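Local coordinates for glutaredoxin related protein (Sulfolobus solfataricus, PDB 4MNN) that probably acts as an atypical protein disulfide oxidoreductase built on the thioredoxin fold, exchanging thiols and disulfides, at residues S2-I7 with F30-N35; K8-A13 with E70-L75; V50-K53 with Y59-Y62. All coordinates share one frame; numbering follows the deposited sequence. Where two conformers were deposited one is given.

Interaction 1: residues S2-I7 with F30-N35; sequences SYDYVI and FHEFKN
Glu32 reaches across to Asp4 and Ile7. Its CG stands anti to the backbone N (chi1 -170°), which carries CG toward both of them. Glu32 CB lies 4.1 Å from Ile7 CD1. Glu32 CG touches the same methyl and also comes 3.7 Å from Asp4 OD1. The chain then bends at chi2 (62°), bringing Glu32 CD over the Asp4 carboxylate, 3.8 Å from Asp4 CG. The two carboxylates stack almost flat, their planes 5° apart. At the tip, Glu32 OE2 lies 3.9 Å from Asp4 OD2. Two like charges so close would tend to repel, and may raise the affinity of one for a proton. A water donates to Asp4 O at 2.8 Å; its link to Glu32 OE2 is doubtfully short.

In this thioredoxin-like half, the contact lays the N-terminal helix 4-11 beside helix 27-33. Ile7, branched and apolar, suits the buried side: its CD1 meets Phe33 CE1 at 3.5 Å, and its CG2 lies over one face of that ring. Phe30 CD2 also lies over a face of the Phe33 ring, offset toward the rim, while Val39 of strand 38-41 touches Phe33 as well.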
# COMPACT_ATOMS: atom_id res chain seq x y z
N SER A 2 9.35 16.87 -9.89
CA SER A 2 9.39 15.53 -10.54
C SER A 2 9.80 14.48 -9.50
O SER A 2 10.48 14.79 -8.51
CB SER A 2 10.37 15.54 -11.73
OG SER A 2 11.53 14.73 -11.52
N TYR A 3 9.37 13.25 -9.72
CA TYR A 3 9.66 12.17 -8.76
C TYR A 3 10.94 11.37 -9.02
O TYR A 3 11.33 10.57 -8.17
CB TYR A 3 8.45 11.20 -8.70
CG TYR A 3 7.16 11.81 -8.14
CD1 TYR A 3 5.91 11.43 -8.63
CD2 TYR A 3 7.19 12.72 -7.07
CE1 TYR A 3 4.70 11.93 -8.07
CE2 TYR A 3 5.99 13.22 -6.50
CZ TYR A 3 4.75 12.81 -6.99
OH TYR A 3 3.57 13.25 -6.38
N ASP A 4 11.59 11.58 -10.16
CA ASP A 4 12.79 10.81 -10.49
C ASP A 4 13.89 10.73 -9.43
O ASP A 4 14.42 9.64 -9.14
CB ASP A 4 13.40 11.32 -11.79
CG ASP A 4 12.45 11.17 -12.96
OD1 ASP A 4 11.29 10.77 -12.72
OD2 ASP A 4 12.86 11.45 -14.10
N TYR A 5 14.25 11.88 -8.86
CA TYR A 5 15.31 11.86 -7.85
C TYR A 5 14.91 11.09 -6.62
O TYR A 5 15.68 10.24 -6.15
CB TYR A 5 15.73 13.28 -7.46
CG TYR A 5 16.91 13.31 -6.49
CD1 TYR A 5 18.10 12.63 -6.78
CD2 TYR A 5 16.83 14.02 -5.29
CE1 TYR A 5 19.19 12.67 -5.89
CE2 TYR A 5 17.90 14.06 -4.40
CZ TYR A 5 19.07 13.38 -4.70
OH TYR A 5 20.13 13.45 -3.82
N VAL A 6 13.72 11.35 -6.09
CA VAL A 6 13.31 10.65 -4.89
C VAL A 6 13.16 9.14 -5.14
O VAL A 6 13.49 8.32 -4.27
CB VAL A 6 12.01 11.22 -4.29
CG1 VAL A 6 10.81 10.87 -5.15
CG2 VAL A 6 11.83 10.70 -2.87
N ILE A 7 12.72 8.77 -6.32
CA ILE A 7 12.58 7.33 -6.60
C ILE A 7 13.96 6.71 -6.58
O ILE A 7 14.17 5.65 -5.99
CB ILE A 7 11.91 7.10 -7.96
CG1 ILE A 7 10.46 7.59 -7.87
CG2 ILE A 7 12.03 5.58 -8.38
CD1 ILE A 7 9.75 7.65 -9.25
N PHE A 30 5.35 4.51 -13.00
CA PHE A 30 6.10 3.29 -12.79
C PHE A 30 7.18 2.94 -13.80
O PHE A 30 8.06 2.12 -13.51
CB PHE A 30 5.10 2.17 -12.60
CG PHE A 30 4.38 2.25 -11.30
CD1 PHE A 30 3.02 2.53 -11.25
CD2 PHE A 30 5.11 2.13 -10.10
CE1 PHE A 30 2.36 2.71 -9.99
CE2 PHE A 30 4.47 2.30 -8.87
CZ PHE A 30 3.11 2.60 -8.81
N HIS A 31 7.13 3.55 -14.98
CA HIS A 31 8.17 3.32 -16.00
C HIS A 31 9.54 3.68 -15.35
O HIS A 31 10.54 3.00 -15.56
CB HIS A 31 7.90 4.22 -17.22
CG HIS A 31 8.89 4.07 -18.34
ND1 HIS A 31 10.08 4.75 -18.36
CD2 HIS A 31 8.85 3.33 -19.47
CE1 HIS A 31 10.75 4.43 -19.46
NE2 HIS A 31 10.02 3.57 -20.15
N GLU A 32 9.56 4.72 -14.53
CA GLU A 32 10.80 5.13 -13.84
C GLU A 32 11.23 4.09 -12.79
O GLU A 32 12.43 3.86 -12.58
CB GLU A 32 10.58 6.49 -13.14
CG GLU A 32 11.85 7.16 -12.59
CD GLU A 32 12.86 7.49 -13.68
OE1 GLU A 32 12.49 7.45 -14.87
OE2 GLU A 32 14.03 7.79 -13.35
N PHE A 33 10.26 3.46 -12.12
CA PHE A 33 10.58 2.44 -11.10
C PHE A 33 11.31 1.26 -11.72
O PHE A 33 12.10 0.58 -11.08
CB PHE A 33 9.28 1.91 -10.45
CG PHE A 33 8.67 2.82 -9.44
CD1 PHE A 33 8.18 4.08 -9.79
CD2 PHE A 33 8.58 2.42 -8.11
CE1 PHE A 33 7.59 4.91 -8.86
CE2 PHE A 33 7.98 3.28 -7.15
CZ PHE A 33 7.49 4.52 -7.52
N LYS A 34 11.00 0.99 -12.98
CA LYS A 34 11.58 -0.12 -13.70
C LYS A 34 13.11 -0.02 -13.75
O LYS A 34 13.80 -1.03 -13.91
CB LYS A 34 10.98 -0.14 -15.11
CG LYS A 34 10.59 -1.49 -15.61
CD LYS A 34 9.92 -1.39 -16.96
CE LYS A 34 9.97 -2.73 -17.69
NZ LYS A 34 9.32 -3.79 -16.87
N ASN A 35 13.64 1.19 -13.56
CA ASN A 35 15.08 1.36 -13.60
C ASN A 35 15.68 0.72 -12.37
O ASN A 35 16.86 0.38 -12.37
CB ASN A 35 15.48 2.86 -13.63
CG ASN A 35 14.83 3.62 -14.77
OD1 ASN A 35 14.73 3.13 -15.90
ND2 ASN A 35 14.39 4.84 -14.49
O HOH W 1 15.17 7.89 -11.23

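Interaction 2: residues K8-A13 with E70-L75; sequences KEYLNA and ELWPFL
Tyr10 and Leu75 mark where the two helical segments come nearest, with Tyr10 CA 6.6 Å from Leu75 CA. Each segment keeps its own backbone bonds, Asn12 N to Lys8 O on one side and Leu75 N to Leu71 O on the other, and none crosses between them, so the helices meet through side chains alone. Tyr10 holds its CG anti to the carbonyl carbon (chi1 -84°), which turns the phenol toward Leu75 and Trp72. Leu75 CB makes an off-centre CH-pi contact with the Tyr10 ring, 4.3 Å from its centroid, and Leu75 CD1 touches Tyr10 CD1. Further out the hydroxyl arrives at the edge of the Trp72 indole, near its plane, with Tyr10 OH 3.0 Å from Trp72 NE1. The two rings are steeply inclined, at 77°. A long aromatic side chain suits this place because its ring can lie against leucine while its hydroxyl reaches the indole edge. Replacing Tyr10 with an alanine is likely to open a gap beside Leu75 and leave the Trp72 edge without its neighbour. Deeper in, Leu11 CD1 meets Leu75 CD2 at 4.0 Å, branched chain against branched chain. Leu78 closes on Leu11 from the next turn of helix 71-83, Phe74 packs on Phe30 of helix 27-33, and on the far side Pro73 packs on Pro115 of helix 114-127.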
# COMPACT_ATOMS: atom_id res chain seq x y z
N LYS A 8 14.93 7.38 -7.20
CA LYS A 8 16.28 6.84 -7.21
C LYS A 8 16.86 6.75 -5.80
O LYS A 8 17.48 5.74 -5.42
CB LYS A 8 17.21 7.72 -8.06
CG LYS A 8 18.64 7.16 -8.14
CD LYS A 8 19.57 8.03 -8.98
CE LYS A 8 20.88 7.29 -9.27
NZ LYS A 8 21.62 7.82 -10.47
N GLU A 9 16.70 7.82 -5.04
CA GLU A 9 17.28 7.83 -3.72
C GLU A 9 16.75 6.73 -2.82
O GLU A 9 17.49 6.19 -1.99
CB GLU A 9 17.09 9.20 -3.09
CG GLU A 9 18.01 10.25 -3.72
CD GLU A 9 19.49 9.90 -3.54
OE1 GLU A 9 20.20 9.77 -4.56
OE2 GLU A 9 19.92 9.76 -2.38
N TYR A 10 15.48 6.38 -3.01
CA TYR A 10 14.91 5.32 -2.20
C TYR A 10 15.15 3.94 -2.75
O TYR A 10 15.42 3.01 -2.00
CB TYR A 10 13.40 5.49 -2.05
CG TYR A 10 13.01 6.43 -0.95
CD1 TYR A 10 13.09 7.80 -1.12
CD2 TYR A 10 12.60 5.94 0.30
CE1 TYR A 10 12.79 8.68 -0.07
CE2 TYR A 10 12.28 6.80 1.35
CZ TYR A 10 12.38 8.17 1.15
OH TYR A 10 12.09 9.04 2.19
N LEU A 11 15.09 3.80 -4.07
CA LEU A 11 15.17 2.49 -4.67
C LEU A 11 16.47 1.99 -5.25
O LEU A 11 16.68 0.78 -5.36
CB LEU A 11 14.08 2.37 -5.71
CG LEU A 11 12.68 2.75 -5.19
CD1 LEU A 11 11.65 2.45 -6.26
CD2 LEU A 11 12.36 1.98 -3.89
N ASN A 12 17.35 2.91 -5.63
CA ASN A 12 18.59 2.49 -6.24
C ASN A 12 19.36 1.45 -5.43
O ASN A 12 19.94 0.56 -6.01
CB ASN A 12 19.50 3.70 -6.55
CG ASN A 12 20.68 3.32 -7.44
OD1 ASN A 12 20.54 2.52 -8.37
ND2 ASN A 12 21.84 3.90 -7.16
N ALA A 13 19.35 1.54 -4.11
CA ALA A 13 20.09 0.57 -3.29
C ALA A 13 19.41 -0.80 -3.30
O ALA A 13 20.05 -1.84 -3.57
CB ALA A 13 20.22 1.08 -1.86
N GLU A 70 1.04 10.18 -0.37
CA GLU A 70 1.08 8.71 -0.22
C GLU A 70 2.35 8.14 -0.88
O GLU A 70 2.70 6.97 -0.70
CB GLU A 70 -0.17 8.07 -0.86
CG GLU A 70 -1.46 8.37 -0.08
CD GLU A 70 -1.46 7.79 1.35
OE1 GLU A 70 -0.75 6.80 1.62
OE2 GLU A 70 -2.21 8.30 2.23
N LEU A 71 3.06 8.96 -1.64
CA LEU A 71 4.25 8.43 -2.29
C LEU A 71 5.38 8.08 -1.30
O LEU A 71 6.04 7.06 -1.44
CB LEU A 71 4.80 9.43 -3.34
CG LEU A 71 6.08 8.93 -4.05
CD1 LEU A 71 5.76 7.68 -4.88
CD2 LEU A 71 6.61 10.03 -4.98
N TRP A 72 5.60 8.94 -0.31
CA TRP A 72 6.67 8.71 0.64
C TRP A 72 6.49 7.39 1.39
O TRP A 72 7.43 6.58 1.47
CB TRP A 72 6.78 9.92 1.57
CG TRP A 72 7.75 9.76 2.70
CD1 TRP A 72 9.06 9.34 2.62
CD2 TRP A 72 7.50 10.03 4.08
NE1 TRP A 72 9.63 9.32 3.88
CE2 TRP A 72 8.69 9.75 4.79
CE3 TRP A 72 6.38 10.50 4.79
CZ2 TRP A 72 8.79 9.90 6.18
CZ3 TRP A 72 6.48 10.65 6.18
CH2 TRP A 72 7.69 10.35 6.85
N PRO A 73 5.29 7.16 1.96
CA PRO A 73 5.03 5.90 2.68
C PRO A 73 5.17 4.71 1.73
O PRO A 73 5.68 3.67 2.10
CB PRO A 73 3.60 6.04 3.17
CG PRO A 73 3.37 7.48 3.23
CD PRO A 73 4.17 8.11 2.13
N PHE A 74 4.73 4.89 0.49
CA PHE A 74 4.80 3.80 -0.49
C PHE A 74 6.26 3.40 -0.77
O PHE A 74 6.62 2.22 -0.70
CB PHE A 74 4.07 4.24 -1.78
CG PHE A 74 4.18 3.24 -2.90
CD1 PHE A 74 3.47 2.03 -2.86
CD2 PHE A 74 4.98 3.50 -4.00
CE1 PHE A 74 3.57 1.10 -3.91
CE2 PHE A 74 5.08 2.56 -5.06
CZ PHE A 74 4.37 1.37 -5.00
N LEU A 75 7.11 4.38 -1.04
CA LEU A 75 8.52 4.11 -1.28
C LEU A 75 9.16 3.52 -0.04
O LEU A 75 9.99 2.62 -0.13
CB LEU A 75 9.28 5.41 -1.65
CG LEU A 75 8.91 5.95 -3.02
CD1 LEU A 75 9.57 7.28 -3.22
CD2 LEU A 75 9.31 4.93 -4.09

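Interaction 3: residues V50-K53 with Y59-Y62; sequences VKVK and YYTY
Val50 O is gripped twice: Tyr62 N donates to it at 2.8 Å in an almost straight bond (174°), and the CA of Thr61 adds a C-H contact at 3.4 Å. This is the antiparallel beta hairpin of strands 49-54 and 57-63, in the middle of the mixed sheet that runs through both thioredoxin-like halves. Val50 and Tyr62 form a hydrogen-bonded pair, Lys51 and Thr61 a non-hydrogen-bonded one, and Val52 with Tyr60 is hydrogen-bonded again through Val52 N and Tyr60 O. Beyond this the register slips: Tyr59 N, not Tyr60 N, bonds to Val52 O, and Tyr59 has a helical backbone (psi -40°), consistent with a beta bulge. The buried Tyr60 N finds no partner.

On the face with Lys51 and Thr61, the extended lysine chain runs beside the threonine, with Lys51 CG 3.4 Å from Thr61 OG1. A long aliphatic stem suits Lys51, which packs against the buried Thr61 while its charged end leads away. The Val52 and Tyr60 face is buried. Tyr60 takes the crowded position between backbone N and carbonyl carbon (chi1 62°), which folds its ring across Val52. Its hydroxyl bonds to Ser77 of helix 71-83, and its ring stacks on Tyr122 of helix 114-127. Val52 CB sits over one face of the Tyr60 ring, 4.1 Å from the centroid, while Val52 CG2 presses on Tyr60 CZ at 3.5 Å.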
# COMPACT_ATOMS: atom_id res chain seq x y z
N VAL A 50 -1.82 -0.96 -7.94
CA VAL A 50 -0.44 -1.40 -7.85
C VAL A 50 -0.36 -2.42 -6.73
O VAL A 50 -0.86 -2.19 -5.63
CB VAL A 50 0.56 -0.23 -7.57
CG1 VAL A 50 0.29 0.38 -6.22
CG2 VAL A 50 2.00 -0.76 -7.65
N LYS A 51 0.25 -3.56 -7.05
CA LYS A 51 0.42 -4.68 -6.12
C LYS A 51 1.90 -4.79 -5.82
O LYS A 51 2.74 -4.72 -6.75
CB LYS A 51 -0.02 -6.01 -6.74
CG LYS A 51 -1.51 -6.12 -6.88
CD LYS A 51 -1.90 -7.46 -7.47
CE LYS A 51 -3.34 -7.78 -7.12
NZ LYS A 51 -3.87 -8.82 -8.06
N VAL A 52 2.23 -4.99 -4.55
CA VAL A 52 3.64 -5.07 -4.16
C VAL A 52 3.87 -6.49 -3.71
O VAL A 52 3.16 -6.98 -2.86
CB VAL A 52 3.91 -4.08 -3.04
CG1 VAL A 52 5.31 -4.31 -2.45
CG2 VAL A 52 3.78 -2.64 -3.61
N LYS A 53 4.85 -7.15 -4.34
CA LYS A 53 5.18 -8.55 -4.06
C LYS A 53 6.66 -8.78 -3.88
O LYS A 53 7.51 -7.94 -4.19
CB LYS A 53 4.75 -9.42 -5.25
CG LYS A 53 3.29 -9.22 -5.68
CD LYS A 53 2.98 -9.98 -6.98
CE LYS A 53 3.37 -11.47 -6.86
NZ LYS A 53 2.93 -12.22 -8.10
N TYR A 59 2.10 -8.46 -0.63
CA TYR A 59 2.07 -7.73 0.62
C TYR A 59 0.84 -6.87 0.72
O TYR A 59 0.22 -6.77 1.78
CB TYR A 59 3.33 -6.89 0.77
CG TYR A 59 4.52 -7.77 1.10
CD1 TYR A 59 5.15 -8.50 0.10
CD2 TYR A 59 4.96 -7.91 2.42
CE1 TYR A 59 6.22 -9.39 0.41
CE2 TYR A 59 6.01 -8.78 2.74
CZ TYR A 59 6.63 -9.51 1.72
OH TYR A 59 7.68 -10.37 2.02
N TYR A 60 0.47 -6.24 -0.39
CA TYR A 60 -0.77 -5.46 -0.41
C TYR A 60 -1.06 -4.99 -1.81
O TYR A 60 -0.22 -5.11 -2.71
CB TYR A 60 -0.64 -4.25 0.54
CG TYR A 60 0.45 -3.27 0.16
CD1 TYR A 60 0.24 -2.32 -0.83
CD2 TYR A 60 1.70 -3.30 0.80
CE1 TYR A 60 1.25 -1.42 -1.19
CE2 TYR A 60 2.73 -2.41 0.43
CZ TYR A 60 2.50 -1.48 -0.55
OH TYR A 60 3.49 -0.58 -0.96
N THR A 61 -2.26 -4.46 -1.99
CA THR A 61 -2.68 -3.87 -3.26
C THR A 61 -3.18 -2.49 -2.87
O THR A 61 -3.92 -2.35 -1.88
CB THR A 61 -3.89 -4.57 -3.90
OG1 THR A 61 -3.57 -5.91 -4.21
CG2 THR A 61 -4.27 -3.85 -5.22
N TYR A 62 -2.76 -1.49 -3.64
CA TYR A 62 -3.17 -0.12 -3.45
C TYR A 62 -4.04 0.17 -4.67
O TYR A 62 -3.53 0.12 -5.83
CB TYR A 62 -1.94 0.78 -3.47
CG TYR A 62 -2.24 2.21 -3.12
CD1 TYR A 62 -1.87 2.74 -1.87
CD2 TYR A 62 -2.88 3.06 -4.04
CE1 TYR A 62 -2.13 4.09 -1.56
CE2 TYR A 62 -3.14 4.40 -3.74
CZ TYR A 62 -2.78 4.91 -2.51
OH TYR A 62 -3.09 6.23 -2.21

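In the fold
All three contacts lie in the thioredoxin-like N-terminal half. Interactions 1 and 2 share helix 4-11, their centres about 9 Å apart, and their segments alternate along the chain; Phe33 joins them by touching both Leu11 and Leu75. Interaction 3 follows interaction 1 in the chain and is nested within the loop that interaction 2 closes. Its centre is about 15 Å from that of interaction 2 and about 17 Å from that of interaction 1. Phe74 spans helix and sheet, touching Tyr60 and Val52, while Phe30 meets Val50. Helices 4-11, 27-33 and 71-83 are thus tied to a hairpin that continues, through strand 131-137, into the sheet of the half carrying the Cys111-Cys114 disulfide.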